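Local coordinates for protein Azi13 (Streptomyces sahachiroi, PDB 5HMB) that probably acts as a hotdog-fold thioesterase of the PaaI family in the azinomycin pathway, hydrolysing an aromatic acyl thioester, at residues Ser96-Val101 / Trp110-Val115; Leu18-Glu23 / Ala32-Arg37. All coordinates share one frame; numbering follows the deposited sequence.

Contact 1 (Ser96-Val101 / Trp110-Val115); sequences STALPV and WSVETV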
loop_
_atom_site.group_PDB
_atom_site.type_symbol
_atom_site.label_atom_id
_atom_site.label_comp_id
_atom_site.label_asym_id
_atom_site.label_seq_id
_atom_site.Cartn_x
_atom_site.Cartn_y
_atom_site.Cartn_z
ATOM N N SER A 96 3.357 4.583 -20.006
ATOM C CA SER A 96 2.575 4.463 -18.776
ATOM C C SER A 96 1.089 4.573 -19.072
ATOM O O SER A 96 0.631 5.576 -19.635
ATOM C CB SER A 96 2.989 5.521 -17.761
ATOM O OG SER A 96 4.361 5.359 -17.454
ATOM N N THR A 97 0.331 3.567 -18.646
ATOM C CA THR A 97 -1.093 3.478 -18.947
ATOM C C THR A 97 -1.882 3.385 -17.653
ATOM O O THR A 97 -1.665 2.467 -16.853
ATOM C CB THR A 97 -1.371 2.269 -19.832
ATOM O OG1 THR A 97 -0.605 2.405 -21.033
ATOM C CG2 THR A 97 -2.844 2.170 -20.157
ATOM N N ALA A 98 -2.790 4.336 -17.449
ATOM C CA ALA A 98 -3.668 4.360 -16.293
ATOM C C ALA A 98 -5.013 3.757 -16.664
ATOM O O ALA A 98 -5.659 4.207 -17.621
ATOM C CB ALA A 98 -3.852 5.796 -15.791
ATOM N N LEU A 99 -5.438 2.751 -15.900
ATOM C CA LEU A 99 -6.741 2.149 -16.121
ATOM C C LEU A 99 -7.593 2.253 -14.872
ATOM O O LEU A 99 -7.077 2.179 -13.751
ATOM C CB LEU A 99 -6.628 0.680 -16.520
ATOM C CG LEU A 99 -5.938 0.473 -17.861
ATOM C CD1 LEU A 99 -5.792 -1.024 -18.157
ATOM C CD2 LEU A 99 -6.726 1.205 -18.948
ATOM N N PRO A 100 -8.907 2.414 -15.033
ATOM C CA PRO A 100 -9.758 2.654 -13.869
ATOM C C PRO A 100 -9.968 1.369 -13.096
ATOM O O PRO A 100 -10.143 0.297 -13.675
ATOM C CB PRO A 100 -11.069 3.163 -14.483
ATOM C CG PRO A 100 -11.119 2.475 -15.819
ATOM C CD PRO A 100 -9.686 2.341 -16.285
ATOM N N VAL A 101 -9.925 1.485 -11.774
ATOM C CA VAL A 101 -10.319 0.406 -10.886
ATOM C C VAL A 101 -11.680 0.681 -10.269
ATOM O O VAL A 101 -12.539 -0.199 -10.251
ATOM C CB VAL A 101 -9.256 0.184 -9.787
ATOM C CG1 VAL A 101 -9.783 -0.808 -8.762
ATOM C CG2 VAL A 101 -7.922 -0.275 -10.384
ATOM N N TRP A 110 -7.182 4.362 -9.613
ATOM C CA TRP A 110 -6.655 4.021 -10.924
ATOM C C TRP A 110 -5.406 3.164 -10.758
ATOM O O TRP A 110 -4.696 3.274 -9.759
ATOM C CB TRP A 110 -6.311 5.275 -11.737
ATOM C CG TRP A 110 -7.524 6.008 -12.165
ATOM C CD1 TRP A 110 -8.361 6.750 -11.374
ATOM C CD2 TRP A 110 -8.070 6.051 -13.488
ATOM N NE1 TRP A 110 -9.393 7.263 -12.136
ATOM C CE2 TRP A 110 -9.236 6.844 -13.434
ATOM C CE3 TRP A 110 -7.685 5.494 -14.715
ATOM C CZ2 TRP A 110 -10.023 7.096 -14.565
ATOM C CZ3 TRP A 110 -8.465 5.746 -15.835
ATOM C CH2 TRP A 110 -9.621 6.538 -15.751
ATOM N N SER A 111 -5.146 2.313 -11.750
ATOM C CA SER A 111 -3.971 1.449 -11.793
ATOM C C SER A 111 -3.120 1.846 -12.990
ATOM O O SER A 111 -3.618 1.901 -14.120
ATOM C CB SER A 111 -4.382 -0.023 -11.891
ATOM O OG SER A 111 -3.263 -0.856 -12.106
ATOM N N VAL A 112 -1.850 2.136 -12.749
ATOM C CA VAL A 112 -0.953 2.632 -13.783
ATOM C C VAL A 112 0.174 1.628 -13.948
ATOM O O VAL A 112 0.896 1.335 -12.982
ATOM C CB VAL A 112 -0.397 4.019 -13.437
ATOM C CG1 VAL A 112 0.462 4.529 -14.556
ATOM C CG2 VAL A 112 -1.525 4.984 -13.137
ATOM N N GLU A 113 0.332 1.105 -15.160
ATOM C CA GLU A 113 1.462 0.237 -15.492
ATOM C C GLU A 113 2.440 0.982 -16.389
ATOM O O GLU A 113 2.035 1.639 -17.357
ATOM C CB GLU A 113 1.009 -1.051 -16.186
ATOM C CG GLU A 113 0.073 -1.908 -15.357
ATOM C CD GLU A 113 -0.321 -3.175 -16.072
ATOM O OE1 GLU A 113 0.184 -3.391 -17.192
ATOM O OE2 GLU A 113 -1.140 -3.942 -15.522
ATOM N N THR A 114 3.719 0.897 -16.054
ATOM C CA THR A 114 4.791 1.463 -16.854
ATOM C C THR A 114 5.566 0.313 -17.482
ATOM O O THR A 114 6.143 -0.505 -16.754
ATOM C CB THR A 114 5.721 2.310 -15.990
ATOM O OG1 THR A 114 5.014 3.442 -15.474
ATOM C CG2 THR A 114 6.914 2.777 -16.795
ATOM N N VAL A 115 5.592 0.256 -18.824
ATOM C CA VAL A 115 6.250 -0.835 -19.550
ATOM C C VAL A 115 7.330 -0.291 -20.486
ATOM O O VAL A 115 7.310 0.873 -20.903
ATOM C CB VAL A 115 5.245 -1.682 -20.359
ATOM C CG1 VAL A 115 4.147 -2.224 -19.464
ATOM C CG2 VAL A 115 4.646 -0.853 -21.474
HETATM O O HOH W 1 1.698 0.872 -20.349
#
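Ser96 and Thr114 set their hydroxyls alike: each oxygen stands opposite its own carbonyl carbon, next to the backbone N (chi1 -60° and -65°). This brings Ser96 OG to 2.8 Å from Thr114 OG1, a hydrogen bond between two buried side chains. Ser96 OG also bonds Trp34 NE1 on strand 29-35. At the far end, the Trp110 ring reaches across to Pro100. Pro100 CB sits over the six-membered ring of Trp110, 3.8 Å from its centroid and 9° off the normal, a CH-pi contact. Pro100 CD touches Trp110 CZ3 at 3.6 Å. Between these ends, Ala98 CB meets Val112 CG2 at 3.6 Å. Helix 49-68 packs on Ser96, Ala98, Trp110 and Val112.

Strands 93-100 and 107-115 are antiparallel neighbours in the curved sheet that wraps this helix in the hotdog fold. Thr97 with Glu113 and Leu99 with Ser111 are hydrogen-bonded pairs, each closed by two bonds; Leu99 N lies 2.7 Å from Ser111 O. A water bridges Thr97 OG1 and Glu113 O on the other face. The chemistry thus differs by face: the helix side is mainly apolar, and its buried hydroxyls are satisfied by each other and by an indole N-H.

Contact 2 (Leu18-Glu23 / Ala32-Arg37); sequences LGLQFE and AYWSVR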
loop_
_atom_site.group_PDB
_atom_site.type_symbol
_atom_site.label_atom_id
_atom_site.label_comp_id
_atom_site.label_asym_id
_atom_site.label_seq_id
_atom_site.Cartn_x
_atom_site.Cartn_y
_atom_site.Cartn_z
ATOM N N LEU A 18 9.155 16.017 -15.825
ATOM C CA LEU A 18 9.219 14.570 -15.991
ATOM C C LEU A 18 9.368 14.163 -17.452
ATOM O O LEU A 18 9.783 13.038 -17.724
ATOM C CB LEU A 18 7.969 13.913 -15.402
ATOM C CG LEU A 18 7.789 14.017 -13.881
ATOM C CD1 LEU A 18 6.458 13.391 -13.448
ATOM C CD2 LEU A 18 8.975 13.387 -13.123
ATOM N N GLY A 19 9.047 15.045 -18.391
ATOM C CA GLY A 19 9.139 14.698 -19.792
ATOM C C GLY A 19 7.994 13.865 -20.313
ATOM O O GLY A 19 8.115 13.272 -21.389
ATOM N N LEU A 20 6.886 13.795 -19.584
ATOM C CA LEU A 20 5.745 13.011 -20.033
ATOM C C LEU A 20 5.122 13.619 -21.279
ATOM O O LEU A 20 4.929 14.833 -21.364
ATOM C CB LEU A 20 4.686 12.933 -18.940
ATOM C CG LEU A 20 4.957 12.050 -17.740
ATOM C CD1 LEU A 20 3.766 12.151 -16.809
ATOM C CD2 LEU A 20 5.154 10.623 -18.203
ATOM N N GLN A 21 4.778 12.765 -22.241
ATOM C CA GLN A 21 4.063 13.193 -23.440
ATOM C C GLN A 21 2.809 12.345 -23.562
ATOM O O GLN A 21 2.890 11.145 -23.835
ATOM C CB GLN A 21 4.938 13.070 -24.686
ATOM C CG GLN A 21 6.304 13.726 -24.524
ATOM C CD GLN A 21 6.740 14.488 -25.758
ATOM O OE1 GLN A 21 7.666 14.075 -26.462
ATOM N NE2 GLN A 21 6.079 15.615 -26.027
ATOM N N PHE A 22 1.655 12.964 -23.357
ATOM C CA PHE A 22 0.407 12.218 -23.329
ATOM C C PHE A 22 -0.067 11.900 -24.737
ATOM O O PHE A 22 -0.170 12.787 -25.588
ATOM C CB PHE A 22 -0.654 12.989 -22.552
ATOM C CG PHE A 22 -0.554 12.792 -21.073
ATOM C CD1 PHE A 22 0.388 13.481 -20.332
ATOM C CD2 PHE A 22 -1.355 11.869 -20.435
ATOM C CE1 PHE A 22 0.501 13.286 -18.965
ATOM C CE2 PHE A 22 -1.247 11.666 -19.075
ATOM C CZ PHE A 22 -0.319 12.380 -18.339
ATOM N N GLU A 23 -0.318 10.618 -24.979
ATOM C CA GLU A 23 -0.894 10.148 -26.227
ATOM C C GLU A 23 -2.411 10.095 -26.164
ATOM O O GLU A 23 -3.078 10.240 -27.194
ATOM C CB GLU A 23 -0.335 8.757 -26.561
ATOM C CG GLU A 23 -0.725 8.186 -27.922
ATOM C CD GLU A 23 -0.127 8.964 -29.086
ATOM O OE1 GLU A 23 -0.690 8.888 -30.201
ATOM O OE2 GLU A 23 0.900 9.650 -28.886
ATOM N N ALA A 32 0.812 7.871 -21.552
ATOM C CA ALA A 32 1.892 8.828 -21.746
ATOM C C ALA A 32 3.198 8.098 -22.009
ATOM O O ALA A 32 3.436 7.012 -21.470
ATOM C CB ALA A 32 2.058 9.754 -20.537
ATOM N N TYR A 33 4.036 8.707 -22.842
ATOM C CA TYR A 33 5.366 8.209 -23.140
ATOM C C TYR A 33 6.380 9.096 -22.443
ATOM O O TYR A 33 6.135 10.286 -22.227
ATOM C CB TYR A 33 5.647 8.203 -24.649
ATOM C CG TYR A 33 4.645 7.422 -25.468
ATOM C CD1 TYR A 33 4.638 6.033 -25.450
ATOM C CD2 TYR A 33 3.709 8.072 -26.268
ATOM C CE1 TYR A 33 3.726 5.303 -26.199
ATOM C CE2 TYR A 33 2.790 7.351 -27.026
ATOM C CZ TYR A 33 2.806 5.967 -26.984
ATOM O OH TYR A 33 1.907 5.241 -27.727
ATOM N N TRP A 34 7.519 8.513 -22.103
ATOM C CA TRP A 34 8.612 9.245 -21.475
ATOM C C TRP A 34 9.853 8.360 -21.519
ATOM O O TRP A 34 9.797 7.197 -21.928
ATOM C CB TRP A 34 8.265 9.649 -20.044
ATOM C CG TRP A 34 7.910 8.493 -19.151
ATOM C CD1 TRP A 34 6.805 7.687 -19.241
ATOM C CD2 TRP A 34 8.654 8.030 -18.012
ATOM N NE1 TRP A 34 6.824 6.752 -18.227
ATOM C CE2 TRP A 34 7.949 6.939 -17.467
ATOM C CE3 TRP A 34 9.844 8.441 -17.399
ATOM C CZ2 TRP A 34 8.391 6.259 -16.336
ATOM C CZ3 TRP A 34 10.278 7.767 -16.278
ATOM C CH2 TRP A 34 9.548 6.690 -15.754
ATOM N N SER A 35 10.973 8.921 -21.080
ATOM C CA SER A 35 12.250 8.238 -21.159
ATOM C C SER A 35 13.069 8.512 -19.910
ATOM O O SER A 35 12.952 9.575 -19.299
ATOM C CB SER A 35 13.044 8.682 -22.383
ATOM O OG SER A 35 14.360 8.159 -22.309
ATOM N N VAL A 36 13.896 7.534 -19.533
ATOM C CA VAL A 36 14.880 7.749 -18.483
ATOM C C VAL A 36 15.920 8.751 -18.969
ATOM O O VAL A 36 16.349 8.712 -20.131
ATOM C CB VAL A 36 15.536 6.416 -18.083
ATOM C CG1 VAL A 36 16.316 6.581 -16.806
ATOM C CG2 VAL A 36 14.482 5.319 -17.941
ATOM N N ARG A 37 16.326 9.662 -18.090
ATOM C CA ARG A 37 17.286 10.698 -18.439
ATOM C C ARG A 37 18.345 10.776 -17.359
ATOM O O ARG A 37 18.146 10.311 -16.235
ATOM C CB ARG A 37 16.627 12.084 -18.593
ATOM C CG ARG A 37 15.606 12.203 -19.693
ATOM C CD ARG A 37 15.179 13.672 -19.882
ATOM N NE ARG A 37 15.112 14.405 -18.614
ATOM C CZ ARG A 37 13.989 14.873 -18.072
ATOM N NH1 ARG A 37 12.829 14.699 -18.685
ATOM N NH2 ARG A 37 14.027 15.529 -16.919
HETATM O O HOH W 2 11.263 11.843 -19.590
#
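Tyr33 reaches across to Glu23 of strand 21-26, its CG opposite its own carbonyl carbon (chi1 -56°). Its CB lies 4.1 Å from Gln21 O. Farther out, Tyr33 CD2 passes the same Gln21 O at 4.0 Å. Of this side chain's atoms, Tyr33 CE2 comes nearest to Glu23, 3.5 Å from both Glu23 CB and Glu23 OE2. At the tip, Tyr33 OH comes to 4.0 Å from Glu23 CG. The carboxylate plane is turned 56° from the ring, and Glu23 CD lies at the ring edge. Arg93 of strand 93-100 makes a cation-pi contact with this ring.

Gln21 and Tyr33 form an antiparallel hydrogen-bonded pair, with Gln21 N 2.8 Å from Tyr33 O. The next pair, Phe22 with Ala32, is non-hydrogen-bonded. Here Ala32 CB sits over the centre of the Phe22 ring, 3.9 Å from the centroid and 4° off the normal. A serine in place of Phe22 has no ring to offer, and would probably leave the Ala32 methyl without its aromatic cover and open a gap toward helix 49-68. Leu20 lies alongside Trp34, with Leu20 CD2 3.5 Å from Trp34 CD1.

Toward the other end, a water donates to both Leu18 O and Ser35 O. Gly19, with positive phi, follows helix 13-18 in a Schellman motif; its lack of a CB lets the chain pass close to Leu18 O and Arg37 NH1. The Arg37 guanidinium turns an edge to Gly19 N, bonds His17 O and makes a salt bridge with Asp39.

The contact joins the two strands of the 21-26/29-35 hairpin just after helix 13-18. Helix 49-68 meets Leu18, Leu20, Phe22 and Trp34, while strand 93-100 flanks strand 29-35.

How the contacts relate
Contact 2 closes along the chain before contact 1 opens, with the long helix 49-68 between them in sequence. Their centres are 14 Å apart. Both belong to one antiparallel sheet, whose neighbours run 21-26, 29-35, 93-100, 107-115. Strands 29-35 and 93-100 are the seam: Ser96 N probably bonds Ala32 O at 2.8 Å. Packing of Thr114 CG2 on Trp34 CZ2, 3.8 Å apart, carries the link past strand 93-100. This is the hotdog plan, a curved sheet wrapped round the long helix 49-68, which both contacts face. Contact 2 lies in its N-terminal hairpin, contact 1 nearer the chain's centre.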